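PDB 4WOZ: N-acetylneuraminate lyase from Peptoclostridium difficile, which is an aldolase-type lyase of the dihydrodipicolinate synthetase family, built as a TIM barrel and assembled from four copies of the chain. Local coordinates for residues I171-L184 against K194-A207. Residues are numbered along the deposited sequence; the frame is centred on the assembly and turned at random.
Sequences IIGVKFTAADFYLL and KLIFAGFDEMMLPA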
ATOM      1  N   ILE A 171      -3.273   5.037 -31.225  1.00 39.01           N
ATOM      2  CA  ILE A 171      -3.071   5.389 -29.823  1.00 38.71           C
ATOM      3  C   ILE A 171      -1.851   6.321 -29.882  1.00 37.26           C
ATOM      4  O   ILE A 171      -0.698   5.882 -29.926  1.00 36.93           O
ATOM      5  CB  ILE A 171      -2.801   4.135 -28.967  1.00 39.37           C
ATOM      6  CG1 ILE A 171      -4.038   3.228 -29.010  1.00 40.94           C
ATOM      7  CG2 ILE A 171      -2.495   4.533 -27.525  1.00 40.69           C
ATOM      8  CD1 ILE A 171      -3.921   1.954 -28.204  1.00 41.58           C
ATOM      9  N   ILE A 172      -2.132   7.617 -29.902  1.00 33.75           N
ATOM     10  CA  ILE A 172      -1.101   8.638 -30.047  1.00 33.31           C
ATOM     11  C   ILE A 172      -0.461   9.216 -28.791  1.00 31.12           C
ATOM     12  O   ILE A 172       0.500   9.971 -28.894  1.00 29.11           O
ATOM     13  CB  ILE A 172      -1.643   9.819 -30.877  1.00 32.61           C
ATOM     14  CG1 ILE A 172      -2.796  10.493 -30.125  1.00 32.64           C
ATOM     15  CG2 ILE A 172      -2.139   9.320 -32.229  1.00 32.99           C
ATOM     16  CD1 ILE A 172      -3.310  11.764 -30.781  1.00 32.45           C
ATOM     17  N   GLY A 173      -0.979   8.883 -27.615  1.00 32.11           N
ATOM     18  CA  GLY A 173      -0.392   9.439 -26.408  1.00 31.44           C
ATOM     19  C   GLY A 173      -0.903   8.883 -25.095  1.00 32.44           C
ATOM     20  O   GLY A 173      -1.619   7.875 -25.059  1.00 33.39           O
ATOM     21  N   VAL A 174      -0.530   9.555 -24.010  1.00 31.65           N
ATOM     22  CA  VAL A 174      -0.920   9.139 -22.670  1.00 31.32           C
ATOM     23  C   VAL A 174      -1.003  10.320 -21.706  1.00 32.70           C
ATOM     24  O   VAL A 174      -0.214  11.259 -21.796  1.00 30.35           O
ATOM     25  CB  VAL A 174       0.101   8.132 -22.096  1.00 32.18           C
ATOM     26  CG1 VAL A 174       1.488   8.763 -22.066  1.00 32.88           C
ATOM     27  CG2 VAL A 174      -0.306   7.708 -20.690  1.00 33.63           C
ATOM     28  N   LYS A 175      -1.979  10.272 -20.802  1.00 32.81           N
ATOM     29  CA  LYS A 175      -2.134  11.295 -19.778  1.00 35.89           C
ATOM     30  C   LYS A 175      -1.534  10.636 -18.547  1.00 38.54           C
ATOM     31  O   LYS A 175      -2.154   9.764 -17.934  1.00 39.07           O
ATOM     32  CB  LYS A 175      -3.604  11.619 -19.521  1.00 36.53           C
ATOM     33  CG  LYS A 175      -3.801  12.588 -18.365  1.00 37.69           C
ATOM     34  CD  LYS A 175      -5.263  12.743 -18.001  1.00 41.10           C
ATOM     35  CE  LYS A 175      -5.426  13.513 -16.694  1.00 41.86           C
ATOM     36  NZ  LYS A 175      -6.856  13.589 -16.273  1.00 44.75           N
ATOM     37  N   PHE A 176      -0.320  11.048 -18.208  1.00 39.93           N
ATOM     38  CA  PHE A 176       0.421  10.495 -17.083  1.00 43.85           C
ATOM     39  C   PHE A 176       0.041  11.191 -15.784  1.00 45.68           C
ATOM     40  O   PHE A 176       0.520  12.290 -15.512  1.00 45.98           O
ATOM     41  CB  PHE A 176       1.920  10.677 -17.344  1.00 45.68           C
ATOM     42  CG  PHE A 176       2.793   9.687 -16.631  1.00 48.19           C
ATOM     43  CD1 PHE A 176       2.852   8.361 -17.054  1.00 49.51           C
ATOM     44  CD2 PHE A 176       3.561  10.078 -15.537  1.00 48.22           C
ATOM     45  CE1 PHE A 176       3.663   7.439 -16.400  1.00 50.03           C
ATOM     46  CE2 PHE A 176       4.376   9.166 -14.873  1.00 49.03           C
ATOM     47  CZ  PHE A 176       4.428   7.843 -15.305  1.00 50.38           C
ATOM     48  N   THR A 177      -0.809  10.559 -14.978  1.00 47.20           N
ATOM     49  CA  THR A 177      -1.220  11.167 -13.715  1.00 50.34           C
ATOM     50  C   THR A 177      -0.629  10.453 -12.493  1.00 50.12           C
ATOM     51  O   THR A 177      -1.232  10.431 -11.423  1.00 49.81           O
ATOM     52  CB  THR A 177      -2.765  11.213 -13.596  1.00 51.58           C
ATOM     53  OG1 THR A 177      -3.315  11.803 -14.779  1.00 53.14           O
ATOM     54  CG2 THR A 177      -3.191  12.061 -12.398  1.00 53.99           C
ATOM     55  N   ALA A 178       0.558   9.876 -12.666  1.00 50.48           N
ATOM     56  CA  ALA A 178       1.256   9.178 -11.588  1.00 49.90           C
ATOM     57  C   ALA A 178       2.538   9.949 -11.287  1.00 50.15           C
ATOM     58  O   ALA A 178       3.240  10.368 -12.203  1.00 52.24           O
ATOM     59  CB  ALA A 178       1.585   7.755 -12.009  1.00 51.12           C
ATOM     60  N   ALA A 179       2.849  10.128 -10.008  1.00 49.40           N
ATOM     61  CA  ALA A 179       4.038  10.880  -9.611  1.00 47.92           C
ATOM     62  C   ALA A 179       5.362  10.128  -9.729  1.00 45.53           C
ATOM     63  O   ALA A 179       6.270  10.345  -8.927  1.00 47.06           O
ATOM     64  CB  ALA A 179       3.865  11.396  -8.186  1.00 48.53           C
ATOM     65  N   ASP A 180       5.481   9.257 -10.728  1.00 42.45           N
ATOM     66  CA  ASP A 180       6.715   8.499 -10.930  1.00 36.41           C
ATOM     67  C   ASP A 180       7.487   9.159 -12.064  1.00 34.48           C
ATOM     68  O   ASP A 180       7.268   8.848 -13.234  1.00 31.64           O
ATOM     69  CB  ASP A 180       6.397   7.053 -11.309  1.00 39.94           C
ATOM     70  CG  ASP A 180       7.637   6.168 -11.348  1.00 39.80           C
ATOM     71  OD1 ASP A 180       8.740   6.683 -11.626  1.00 41.37           O
ATOM     72  OD2 ASP A 180       7.502   4.951 -11.112  1.00 40.89           O
ATOM     73  N   PHE A 181       8.390  10.070 -11.718  1.00 33.34           N
ATOM     74  CA  PHE A 181       9.161  10.769 -12.731  1.00 32.86           C
ATOM     75  C   PHE A 181      10.236   9.919 -13.387  1.00 31.42           C
ATOM     76  O   PHE A 181      10.788  10.299 -14.418  1.00 29.62           O
ATOM     77  CB  PHE A 181       9.751  12.049 -12.150  1.00 35.68           C
ATOM     78  CG  PHE A 181       8.720  13.112 -11.895  1.00 41.19           C
ATOM     79  CD1 PHE A 181       7.731  12.924 -10.935  1.00 44.64           C
ATOM     80  CD2 PHE A 181       8.721  14.291 -12.629  1.00 42.52           C
ATOM     81  CE1 PHE A 181       6.755  13.902 -10.710  1.00 46.61           C
ATOM     82  CE2 PHE A 181       7.753  15.274 -12.415  1.00 43.58           C
ATOM     83  CZ  PHE A 181       6.769  15.079 -11.453  1.00 46.16           C
ATOM     84  N   TYR A 182      10.537   8.770 -12.793  1.00 30.28           N
ATOM     85  CA  TYR A 182      11.512   7.861 -13.381  1.00 29.96           C
ATOM     86  C   TYR A 182      10.814   7.285 -14.618  1.00 30.33           C
ATOM     87  O   TYR A 182      11.348   7.340 -15.723  1.00 29.82           O
ATOM     88  CB  TYR A 182      11.874   6.751 -12.382  1.00 29.44           C
ATOM     89  CG  TYR A 182      12.802   5.668 -12.906  1.00 29.59           C
ATOM     90  CD1 TYR A 182      13.635   5.888 -14.003  1.00 30.16           C
ATOM     91  CD2 TYR A 182      12.848   4.419 -12.290  1.00 32.39           C
ATOM     92  CE1 TYR A 182      14.491   4.884 -14.476  1.00 30.73           C
ATOM     93  CE2 TYR A 182      13.699   3.413 -12.747  1.00 32.05           C
ATOM     94  CZ  TYR A 182      14.516   3.650 -13.840  1.00 31.96           C
ATOM     95  OH  TYR A 182      15.346   2.649 -14.286  1.00 32.68           O
ATOM     96  N   LEU A 183       9.605   6.762 -14.425  1.00 28.90           N
ATOM     97  CA  LEU A 183       8.822   6.202 -15.526  1.00 27.73           C
ATOM     98  C   LEU A 183       8.492   7.274 -16.565  1.00 27.72           C
ATOM     99  O   LEU A 183       8.479   7.005 -17.768  1.00 25.49           O
ATOM    100  CB  LEU A 183       7.516   5.597 -15.001  1.00 27.79           C
ATOM    101  CG  LEU A 183       6.589   5.003 -16.069  1.00 31.72           C
ATOM    102  CD1 LEU A 183       7.264   3.820 -16.741  1.00 30.23           C
ATOM    103  CD2 LEU A 183       5.281   4.564 -15.434  1.00 33.68           C
ATOM    104  N   LEU A 184       8.217   8.490 -16.104  1.00 26.90           N
ATOM    105  CA  LEU A 184       7.887   9.572 -17.026  1.00 27.28           C
ATOM    106  C   LEU A 184       9.064   9.848 -17.961  1.00 25.00           C
ATOM    107  O   LEU A 184       8.895   9.964 -19.181  1.00 25.55           O
ATOM    108  CB  LEU A 184       7.514  10.841 -16.250  1.00 26.95           C
ATOM    109  CG  LEU A 184       7.193  12.080 -17.097  1.00 30.49           C
ATOM    110  CD1 LEU A 184       6.161  11.731 -18.163  1.00 29.86           C
ATOM    111  CD2 LEU A 184       6.672  13.199 -16.195  1.00 30.34           C
ATOM    112  N   LYS A 194       5.260   9.941 -29.450  1.00 31.69           N
ATOM    113  CA  LYS A 194       3.938   9.929 -28.831  1.00 31.17           C
ATOM    114  C   LYS A 194       3.761  11.157 -27.940  1.00 29.46           C
ATOM    115  O   LYS A 194       4.733  11.736 -27.472  1.00 29.62           O
ATOM    116  CB  LYS A 194       3.765   8.661 -27.992  1.00 31.16           C
ATOM    117  CG  LYS A 194       3.941   7.353 -28.768  1.00 32.76           C
ATOM    118  CD  LYS A 194       2.812   7.141 -29.778  1.00 35.22           C
ATOM    119  CE  LYS A 194       2.917   5.774 -30.440  1.00 35.82           C
ATOM    120  NZ  LYS A 194       1.730   5.455 -31.281  1.00 40.50           N
ATOM    121  N   LEU A 195       2.517  11.551 -27.704  1.00 28.56           N
ATOM    122  CA  LEU A 195       2.248  12.705 -26.858  1.00 28.92           C
ATOM    123  C   LEU A 195       2.213  12.282 -25.400  1.00 29.98           C
ATOM    124  O   LEU A 195       1.652  11.236 -25.066  1.00 30.50           O
ATOM    125  CB  LEU A 195       0.900  13.333 -27.217  1.00 27.95           C
ATOM    126  CG  LEU A 195       0.727  13.915 -28.615  1.00 28.10           C
ATOM    127  CD1 LEU A 195      -0.726  14.313 -28.816  1.00 29.00           C
ATOM    128  CD2 LEU A 195       1.655  15.116 -28.786  1.00 29.22           C
ATOM    129  N   ILE A 196       2.821  13.081 -24.531  1.00 29.54           N
ATOM    130  CA  ILE A 196       2.802  12.772 -23.105  1.00 27.64           C
ATOM    131  C   ILE A 196       2.250  13.976 -22.352  1.00 27.37           C
ATOM    132  O   ILE A 196       2.830  15.056 -22.382  1.00 26.12           O
ATOM    133  CB  ILE A 196       4.204  12.427 -22.561  1.00 27.03           C
ATOM    134  CG1 ILE A 196       4.768  11.205 -23.295  1.00 23.54           C
ATOM    135  CG2 ILE A 196       4.108  12.116 -21.058  1.00 27.12           C
ATOM    136  CD1 ILE A 196       6.197  10.871 -22.920  1.00 25.88           C
ATOM    137  N   PHE A 197       1.116  13.781 -21.689  1.00 26.81           N
ATOM    138  CA  PHE A 197       0.479  14.854 -20.940  1.00 27.88           C
ATOM    139  C   PHE A 197       0.637  14.672 -19.443  1.00 28.48           C
ATOM    140  O   PHE A 197       0.451  13.574 -18.922  1.00 27.45           O
ATOM    141  CB  PHE A 197      -1.012  14.917 -21.271  1.00 28.40           C
ATOM    142  CG  PHE A 197      -1.305  15.340 -22.673  1.00 30.26           C
ATOM    143  CD1 PHE A 197      -1.283  16.686 -23.028  1.00 28.86           C
ATOM    144  CD2 PHE A 197      -1.606  14.393 -23.649  1.00 29.46           C
ATOM    145  CE1 PHE A 197      -1.559  17.081 -24.333  1.00 29.64           C
ATOM    146  CE2 PHE A 197      -1.883  14.779 -24.954  1.00 28.64           C
ATOM    147  CZ  PHE A 197      -1.859  16.125 -25.297  1.00 28.96           C
ATOM    148  N   ALA A 198       0.983  15.759 -18.763  1.00 29.60           N
ATOM    149  CA  ALA A 198       1.137  15.748 -17.318  1.00 30.74           C
ATOM    150  C   ALA A 198      -0.266  15.897 -16.731  1.00 31.66           C
ATOM    151  O   ALA A 198      -1.070  16.694 -17.226  1.00 32.35           O
ATOM    152  CB  ALA A 198       2.023  16.911 -16.877  1.00 30.22           C
ATOM    153  N   GLY A 199      -0.562  15.126 -15.691  1.00 30.04           N
ATOM    154  CA  GLY A 199      -1.871  15.204 -15.073  1.00 31.81           C
ATOM    155  C   GLY A 199      -1.809  15.613 -13.614  1.00 33.53           C
ATOM    156  O   GLY A 199      -2.804  15.526 -12.898  1.00 35.83           O
ATOM    157  N   PHE A 200      -0.637  16.061 -13.173  1.00 32.39           N
ATOM    158  CA  PHE A 200      -0.434  16.486 -11.787  1.00 33.40           C
ATOM    159  C   PHE A 200      -0.119  17.981 -11.739  1.00 30.33           C
ATOM    160  O   PHE A 200       1.035  18.385 -11.827  1.00 30.17           O
ATOM    161  CB  PHE A 200       0.712  15.678 -11.186  1.00 36.29           C
ATOM    162  CG  PHE A 200       1.559  14.993 -12.217  1.00 41.33           C
ATOM    163  CD1 PHE A 200       2.309  15.734 -13.127  1.00 43.16           C
ATOM    164  CD2 PHE A 200       1.560  13.606 -12.323  1.00 43.23           C
ATOM    165  CE1 PHE A 200       3.043  15.102 -14.127  1.00 45.17           C
ATOM    166  CE2 PHE A 200       2.292  12.968 -13.321  1.00 45.12           C
ATOM    167  CZ  PHE A 200       3.032  13.717 -14.225  1.00 44.08           C
ATOM    168  N   ASP A 201      -1.165  18.789 -11.600  1.00 28.92           N
ATOM    169  CA  ASP A 201      -1.048  20.244 -11.568  1.00 27.47           C
ATOM    170  C   ASP A 201       0.042  20.775 -10.641  1.00 27.79           C
ATOM    171  O   ASP A 201       0.775  21.702 -11.006  1.00 26.31           O
ATOM    172  CB  ASP A 201      -2.397  20.862 -11.172  1.00 30.31           C
ATOM    173  CG  ASP A 201      -3.544  20.406 -12.075  1.00 32.52           C
ATOM    174  OD1 ASP A 201      -3.380  19.397 -12.795  1.00 31.90           O
ATOM    175  OD2 ASP A 201      -4.614  21.050 -12.053  1.00 30.53           O
ATOM    176  N   GLU A 202       0.142  20.193  -9.446  1.00 26.66           N
ATOM    177  CA  GLU A 202       1.128  20.621  -8.456  1.00 29.48           C
ATOM    178  C   GLU A 202       2.567  20.230  -8.799  1.00 30.65           C
ATOM    179  O   GLU A 202       3.493  20.586  -8.071  1.00 28.57           O
ATOM    180  CB  GLU A 202       0.779  20.059  -7.070  1.00 31.64           C
ATOM    181  CG  GLU A 202       0.889  18.540  -6.945  1.00 37.57           C
ATOM    182  CD  GLU A 202      -0.341  17.798  -7.450  1.00 42.12           C
ATOM    183  OE1 GLU A 202      -0.892  18.182  -8.503  1.00 42.60           O
ATOM    184  OE2 GLU A 202      -0.750  16.813  -6.797  1.00 45.80           O
ATOM    185  N   MET A 203       2.751  19.498  -9.897  1.00 30.33           N
ATOM    186  CA  MET A 203       4.086  19.071 -10.315  1.00 31.49           C
ATOM    187  C   MET A 203       4.318  19.394 -11.794  1.00 31.05           C
ATOM    188  O   MET A 203       5.078  18.714 -12.487  1.00 30.30           O
ATOM    189  CB  MET A 203       4.253  17.565 -10.065  1.00 34.52           C
ATOM    190  CG  MET A 203       4.079  17.161  -8.594  1.00 38.73           C
ATOM    191  SD  MET A 203       4.306  15.379  -8.248  1.00 45.89           S
ATOM    192  CE  MET A 203       2.623  14.784  -8.336  1.00 43.79           C
ATOM    193  N   MET A 204       3.662  20.448 -12.265  1.00 30.24           N
ATOM    194  CA  MET A 204       3.769  20.869 -13.659  1.00 30.80           C
ATOM    195  C   MET A 204       5.187  21.231 -14.096  1.00 30.74           C
ATOM    196  O   MET A 204       5.647  20.800 -15.162  1.00 29.47           O
ATOM    197  CB  MET A 204       2.823  22.050 -13.915  1.00 32.33           C
ATOM    198  CG  MET A 204       2.824  22.573 -15.347  1.00 32.69           C
ATOM    199  SD  MET A 204       1.595  23.874 -15.606  1.00 31.78           S
ATOM    200  CE  MET A 204       0.854  23.370 -17.161  1.00 30.66           C
ATOM    201  N   LEU A 205       5.882  22.019 -13.281  1.00 27.97           N
ATOM    202  CA  LEU A 205       7.242  22.429 -13.611  1.00 27.61           C
ATOM    203  C   LEU A 205       8.194  21.237 -13.811  1.00 27.11           C
ATOM    204  O   LEU A 205       8.846  21.131 -14.842  1.00 26.60           O
ATOM    205  CB  LEU A 205       7.779  23.378 -12.528  1.00 25.92           C
ATOM    206  CG  LEU A 205       9.283  23.680 -12.549  1.00 26.06           C
ATOM    207  CD1 LEU A 205       9.734  24.053 -13.972  1.00 22.87           C
ATOM    208  CD2 LEU A 205       9.577  24.805 -11.561  1.00 23.43           C
ATOM    209  N   PRO A 206       8.282  20.328 -12.831  1.00 27.03           N
ATOM    210  CA  PRO A 206       9.194  19.199 -13.041  1.00 27.64           C
ATOM    211  C   PRO A 206       8.796  18.289 -14.203  1.00 28.80           C
ATOM    212  O   PRO A 206       9.650  17.669 -14.833  1.00 30.72           O
ATOM    213  CB  PRO A 206       9.182  18.478 -11.689  1.00 26.23           C
ATOM    214  CG  PRO A 206       7.847  18.849 -11.097  1.00 28.72           C
ATOM    215  CD  PRO A 206       7.723  20.309 -11.468  1.00 26.49           C
ATOM    216  N   ALA A 207       7.505  18.207 -14.496  1.00 27.00           N
ATOM    217  CA  ALA A 207       7.064  17.357 -15.590  1.00 27.77           C
ATOM    218  C   ALA A 207       7.419  18.009 -16.928  1.00 28.23           C
ATOM    219  O   ALA A 207       7.801  17.331 -17.881  1.00 26.46           O
ATOM    220  CB  ALA A 207       5.564  17.117 -15.499  1.00 25.44           C
TER
HETATM  221  O   HOH W   1      -5.678  15.709 -14.406  1.00 54.10           O
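F181 and M203 meet where two helices begin: the sulfur SD of M203 lies 3.8 Å from F181 CE1, at the ring's edge, a Met-aromatic contact. The same ring has P206 CB 3.6 Å from its CE2. The F181 and F200 rings are tilted by 30° and offset so far, centroids 5.7 Å apart, that little of one lies over the other. L184, its CG anti to the backbone N, extends between strand 195-198 and helix 204-209: CD1 reaches I196 CG2 at 3.6 Å, while CD2 lies against A207 CB and F200 CZ. F176 joins this apolar cluster, its CD2 beside the edge of the F200 ring. Strands 171-176 and 195-198 are parallel neighbours in the eight-stranded TIM barrel, joined by helix 181-190 in a beta-alpha-beta unit. Their backbone ladder alternates: L195 N gives to I172 O and F197 N to V174 O, both almost straight, whereas V174 N to L195 O and F176 N to F197 O are more bent, near 147°. V174, F176 and I196 point to one face of the sheet; K175 and F197 point to the other. D180 caps helix 181-190, OD1 taking L183 N (2.9 Å) from above the carboxylate plane, and Y182 N weakly. T177 OG1 is buried without a partner. Packing is thinner at the start of the strands, where the partly exposed I172 and L195 run alongside each other, CD1 to CD1 4.1 Å, and K194, bent at chi2 (-68°), brings NZ to I171 O at 2.8 Å. It is thinner too round the water beside G199, which accepts weakly from K175 NZ and donates to G199 O. Across the subunit interface, F181 meets F181 of the second subunit and packs on M203 of that subunit.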